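Local coordinates for protein alkylhalidase CmlS (Streptomyces venezuelae, PDB 3I3L) that acts in chloramphenicol biosynthesis as a flavin-dependent halogenase whose FAD is covalently bound to the protein, at residues A[180-183]-A[189-192]; A[303-308]-A[362-367]. One frame throughout, in Å; residues are numbered along the deposited sequence.

How the interactions relate
Both contacts fasten a helix to the same FAD-binding sheet, about 13 Å apart between centres and about 6 Å between nearest atoms, without touching. Interaction 1 is buried and local: the end of strand 179-182 meets the short helix 189-194 that follows it closely in sequence, and a carboxylate, a backbone N-H and a water carry the polar part. Interaction 2 joins parts of the chain more than fifty residues apart, bringing the approach to the edge strand 306-307 against the long helix 352-382. Its chemistry is mainly aromatic, with no hydrogen bond between its segments; the rings are buried, while its arginine and glutamate lie toward the surface.

Interaction 1. Residues A[180-183]-A[189-192]; sequences VIDA and PISR
At the C-terminal end of a parallel strand in the Rossmann-type FAD-binding fold, where A183 touches the FAD, D182 grips the first turn of helix 189-194 while V180 meets I190 beside it. The amide N of I190 donates to OD2 of D182 at 2.9 Å, with an N-H...O angle of 156°; it comes from the anti side, 33° out of the carboxylate plane. With CG anti to the backbone N (chi1 -173°), the carboxylate extends toward the helix. An aspartate suits the place: its two oxygens accept separately, OD2 from I190 N and OD1 from G184 N. Water 1 lies 2.9 Å from D182 OD2, placed to donate to it, and accepts from the amide N of S191 at 2.8 Å. The N of P189 has no hydrogen to give; instead its ring CD lies 3.4 Å from D182 OD2. Next to this polar cluster, V180 CG1 and I190 CD1 meet tip to tip at 4.0 Å, two branched aliphatic chains filling buried space. Strand 179-182 runs between strands 25-29 and 310-312; P189 touches I29 of the former, and I190 also packs on F310 and L312 of the latter.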
loop_
_atom_site.group_PDB
_atom_site.type_symbol
_atom_site.label_atom_id
_atom_site.label_comp_id
_atom_site.label_asym_id
_atom_site.label_seq_id
_atom_site.Cartn_x
_atom_site.Cartn_y
_atom_site.Cartn_z
ATOM N N VAL A 180 3.619 -18.633 -14.472
ATOM C CA VAL A 180 3.503 -17.329 -15.055
ATOM C C VAL A 180 3.140 -16.297 -14.004
ATOM O O VAL A 180 2.341 -16.574 -13.115
ATOM C CB VAL A 180 2.484 -17.299 -16.231
ATOM C CG1 VAL A 180 1.073 -17.725 -15.792
ATOM C CG2 VAL A 180 2.477 -15.881 -16.880
ATOM N N ILE A 181 3.751 -15.118 -14.081
ATOM C CA ILE A 181 3.318 -13.996 -13.263
ATOM C C ILE A 181 2.696 -12.962 -14.205
ATOM O O ILE A 181 3.380 -12.467 -15.130
ATOM C CB ILE A 181 4.483 -13.325 -12.486
ATOM C CG1 ILE A 181 4.927 -14.204 -11.308
ATOM C CG2 ILE A 181 4.053 -11.886 -11.991
ATOM C CD1 ILE A 181 6.203 -13.724 -10.725
ATOM N N ASP A 182 1.440 -12.604 -13.963
ATOM C CA ASP A 182 0.889 -11.427 -14.690
ATOM C C ASP A 182 1.228 -10.143 -13.925
ATOM O O ASP A 182 0.693 -9.883 -12.853
ATOM C CB ASP A 182 -0.609 -11.539 -14.899
ATOM C CG ASP A 182 -1.180 -10.430 -15.794
ATOM O OD1 ASP A 182 -0.424 -9.485 -16.179
ATOM O OD2 ASP A 182 -2.414 -10.491 -16.078
ATOM N N ALA A 183 2.145 -9.353 -14.480
ATOM C CA ALA A 183 2.486 -8.068 -13.892
ATOM C C ALA A 183 2.228 -7.050 -14.979
ATOM O O ALA A 183 2.975 -6.073 -15.131
ATOM C CB ALA A 183 3.946 -8.074 -13.472
ATOM N N PRO A 189 -3.386 -9.521 -19.036
ATOM C CA PRO A 189 -4.376 -10.410 -19.722
ATOM C C PRO A 189 -5.071 -11.434 -18.829
ATOM O O PRO A 189 -6.173 -11.848 -19.151
ATOM C CB PRO A 189 -3.554 -11.120 -20.810
ATOM C CG PRO A 189 -2.134 -11.136 -20.213
ATOM C CD PRO A 189 -1.991 -9.835 -19.381
ATOM N N ILE A 190 -4.471 -11.830 -17.709
ATOM C CA ILE A 190 -5.048 -12.930 -16.953
ATOM C C ILE A 190 -6.348 -12.582 -16.250
ATOM O O ILE A 190 -7.356 -13.323 -16.371
ATOM C CB ILE A 190 -4.015 -13.621 -16.002
ATOM C CG1 ILE A 190 -2.776 -14.074 -16.794
ATOM C CG2 ILE A 190 -4.694 -14.779 -15.215
ATOM C CD1 ILE A 190 -1.906 -15.076 -16.090
ATOM N N SER A 191 -6.378 -11.459 -15.520
ATOM C CA SER A 191 -7.643 -11.159 -14.794
ATOM C C SER A 191 -8.791 -10.984 -15.788
ATOM O O SER A 191 -9.963 -11.273 -15.466
ATOM C CB SER A 191 -7.553 -9.920 -13.902
ATOM O OG SER A 191 -7.139 -8.804 -14.684
ATOM N N ARG A 192 -8.456 -10.505 -16.985
ATOM C CA ARG A 192 -9.475 -10.258 -17.975
ATOM C C ARG A 192 -9.932 -11.590 -18.562
ATOM O O ARG A 192 -11.125 -11.891 -18.618
ATOM C CB ARG A 192 -8.961 -9.343 -19.105
ATOM C CG ARG A 192 -10.086 -8.469 -19.685
ATOM C CD ARG A 192 -11.227 -9.326 -20.238
ATOM N NE ARG A 192 -12.598 -8.877 -19.865
ATOM C CZ ARG A 192 -13.629 -8.820 -20.730
ATOM N NH1 ARG A 192 -14.845 -8.409 -20.312
ATOM N NH2 ARG A 192 -13.458 -9.177 -22.020
HETATM O O HOH W 1 -4.719 -9.315 -14.703
#

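Interaction 2. Residues A[303-308]-A[362-367]; sequences EVFSAD and TYREAY
Over one face of the F305 ring lies CB of Y363, 3.8 Å from the centroid and 22° off the ring normal, a CH-pi contact displaced toward the rim. The backbone N of R364 lies over the same face. In return, F305 CE1 sits over a face of the Y363 ring. The two rings form an offset pair that barely overlaps, planes at 29° and centroids 4.9 Å apart; CD1 of F305 meets CD1 of Y363 at 3.4 Å. On that same side of the F305 plane, CB of R364 comes within 3.9 Å of F305 CE2. A bend at chi3 (-58°) brings the guanidinium to the ring's rim near CD2, steeply inclined to the ring, and NH2 approaches the carbonyl O of E303 to 3.6 Å, too long for a hydrogen bond. Phenylalanine gives this buried site an apolar face; Y363 adds a hydroxyl with weak hydrogen bonds to G314 N and S334 OG. Arginine suits the partly exposed margin, its CB packing against the ring and its long chain reaching E303 O. Replacing F305 by an alanine would remove the ring and is likely to open a gap beside Y363, with R364 freer to turn. N360 bonds F305 N and S306 O, and H356 bonds S306 OG. Helix 352-382 thus packs against the segment leading into edge strand 306-307 of the FAD-binding sheet.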
loop_
_atom_site.group_PDB
_atom_site.type_symbol
_atom_site.label_atom_id
_atom_site.label_comp_id
_atom_site.label_asym_id
_atom_site.label_seq_id
_atom_site.Cartn_x
_atom_site.Cartn_y
_atom_site.Cartn_z
ATOM N N GLU A 303 -11.327 -11.842 -7.603
ATOM C CA GLU A 303 -11.784 -12.998 -6.876
ATOM C C GLU A 303 -10.584 -13.895 -6.554
ATOM O O GLU A 303 -10.577 -14.549 -5.514
ATOM C CB GLU A 303 -12.792 -13.758 -7.746
ATOM C CG GLU A 303 -13.527 -14.846 -7.073
ATOM C CD GLU A 303 -14.683 -15.449 -7.938
ATOM O OE1 GLU A 303 -14.841 -15.102 -9.149
ATOM O OE2 GLU A 303 -15.464 -16.260 -7.363
ATOM N N VAL A 304 -9.588 -13.914 -7.446
ATOM C CA VAL A 304 -8.434 -14.838 -7.370
ATOM C C VAL A 304 -7.112 -14.083 -7.579
ATOM O O VAL A 304 -6.857 -13.577 -8.646
ATOM C CB VAL A 304 -8.572 -16.025 -8.412
ATOM C CG1 VAL A 304 -7.500 -17.140 -8.196
ATOM C CG2 VAL A 304 -9.983 -16.711 -8.302
ATOM N N PHE A 305 -6.270 -14.008 -6.552
ATOM C CA PHE A 305 -4.977 -13.309 -6.718
ATOM C C PHE A 305 -3.935 -14.296 -7.291
ATOM O O PHE A 305 -2.989 -13.874 -7.924
ATOM C CB PHE A 305 -4.487 -12.740 -5.379
ATOM C CG PHE A 305 -5.314 -11.588 -4.869
ATOM C CD1 PHE A 305 -4.961 -10.290 -5.181
ATOM C CD2 PHE A 305 -6.465 -11.793 -4.129
ATOM C CE1 PHE A 305 -5.725 -9.215 -4.678
ATOM C CE2 PHE A 305 -7.216 -10.716 -3.677
ATOM C CZ PHE A 305 -6.864 -9.470 -3.941
ATOM N N SER A 306 -4.141 -15.575 -7.100
ATOM C CA SER A 306 -3.253 -16.585 -7.698
ATOM C C SER A 306 -3.924 -17.970 -7.473
ATOM O O SER A 306 -4.684 -18.164 -6.537
ATOM C CB SER A 306 -1.894 -16.564 -6.969
ATOM O OG SER A 306 -2.023 -17.115 -5.638
ATOM N N ALA A 307 -3.596 -18.914 -8.337
ATOM C CA ALA A 307 -4.041 -20.291 -8.232
ATOM C C ALA A 307 -3.144 -21.108 -9.174
ATOM O O ALA A 307 -2.569 -20.554 -10.094
ATOM C CB ALA A 307 -5.502 -20.430 -8.710
ATOM N N ASP A 308 -3.068 -22.401 -8.957
ATOM C CA ASP A 308 -2.420 -23.297 -9.913
ATOM C C ASP A 308 -0.993 -22.828 -10.306
ATOM O O ASP A 308 -0.100 -22.747 -9.469
ATOM C CB ASP A 308 -3.337 -23.413 -11.134
ATOM C CG ASP A 308 -4.731 -23.965 -10.780
ATOM O OD1 ASP A 308 -4.833 -24.825 -9.881
ATOM O OD2 ASP A 308 -5.725 -23.540 -11.430
ATOM N N THR A 362 -3.168 -12.662 2.059
ATOM C CA THR A 362 -2.307 -11.552 2.367
ATOM C C THR A 362 -2.622 -10.378 1.473
ATOM O O THR A 362 -2.673 -9.236 1.949
ATOM C CB THR A 362 -0.774 -11.968 2.278
ATOM O OG1 THR A 362 -0.456 -12.754 3.437
ATOM C CG2 THR A 362 0.108 -10.794 2.368
ATOM N N TYR A 363 -2.802 -10.618 0.177
ATOM C CA TYR A 363 -3.095 -9.493 -0.760
ATOM C C TYR A 363 -4.476 -8.919 -0.482
ATOM O O TYR A 363 -4.676 -7.705 -0.554
ATOM C CB TYR A 363 -3.024 -9.945 -2.235
ATOM C CG TYR A 363 -2.400 -8.943 -3.191
ATOM C CD1 TYR A 363 -1.790 -9.369 -4.379
ATOM C CD2 TYR A 363 -2.470 -7.589 -2.939
ATOM C CE1 TYR A 363 -1.254 -8.434 -5.303
ATOM C CE2 TYR A 363 -1.982 -6.664 -3.828
ATOM C CZ TYR A 363 -1.382 -7.084 -5.007
ATOM O OH TYR A 363 -0.837 -6.120 -5.835
ATOM N N ARG A 364 -5.436 -9.800 -0.200
ATOM C CA ARG A 364 -6.808 -9.399 0.007
ATOM C C ARG A 364 -6.901 -8.508 1.213
ATOM O O ARG A 364 -7.559 -7.459 1.164
ATOM C CB ARG A 364 -7.744 -10.621 0.168
ATOM C CG ARG A 364 -9.245 -10.229 0.205
ATOM C CD ARG A 364 -10.202 -11.432 0.145
ATOM N NE ARG A 364 -9.984 -12.252 -1.078
ATOM C CZ ARG A 364 -9.382 -13.455 -1.083
ATOM N NH1 ARG A 364 -8.934 -13.969 0.085
ATOM N NH2 ARG A 364 -9.242 -14.162 -2.234
ATOM N N GLU A 365 -6.227 -8.918 2.285
ATOM C CA GLU A 365 -6.265 -8.194 3.529
ATOM C C GLU A 365 -5.615 -6.819 3.375
ATOM O O GLU A 365 -6.120 -5.864 3.947
ATOM C CB GLU A 365 -5.548 -8.964 4.636
ATOM C CG GLU A 365 -6.328 -10.243 5.018
ATOM C CD GLU A 365 -5.793 -10.950 6.266
ATOM O OE1 GLU A 365 -4.638 -10.642 6.689
ATOM O OE2 GLU A 365 -6.557 -11.796 6.797
ATOM N N ALA A 366 -4.518 -6.720 2.612
ATOM C CA ALA A 366 -3.895 -5.389 2.335
ATOM C C ALA A 366 -4.878 -4.475 1.602
ATOM O O ALA A 366 -5.050 -3.290 1.968
ATOM C CB ALA A 366 -2.660 -5.536 1.573
ATOM N N TYR A 367 -5.568 -5.041 0.610
ATOM C CA TYR A 367 -6.471 -4.280 -0.261
ATOM C C TYR A 367 -7.682 -3.773 0.561
ATOM O O TYR A 367 -8.017 -2.596 0.539
ATOM C CB TYR A 367 -6.986 -5.151 -1.428
ATOM C CG TYR A 367 -8.005 -4.416 -2.235
ATOM C CD1 TYR A 367 -7.596 -3.498 -3.217
ATOM C CD2 TYR A 367 -9.398 -4.579 -1.991
ATOM C CE1 TYR A 367 -8.518 -2.773 -3.977
ATOM C CE2 TYR A 367 -10.350 -3.837 -2.772
ATOM C CZ TYR A 367 -9.859 -2.937 -3.758
ATOM O OH TYR A 367 -10.736 -2.194 -4.533
#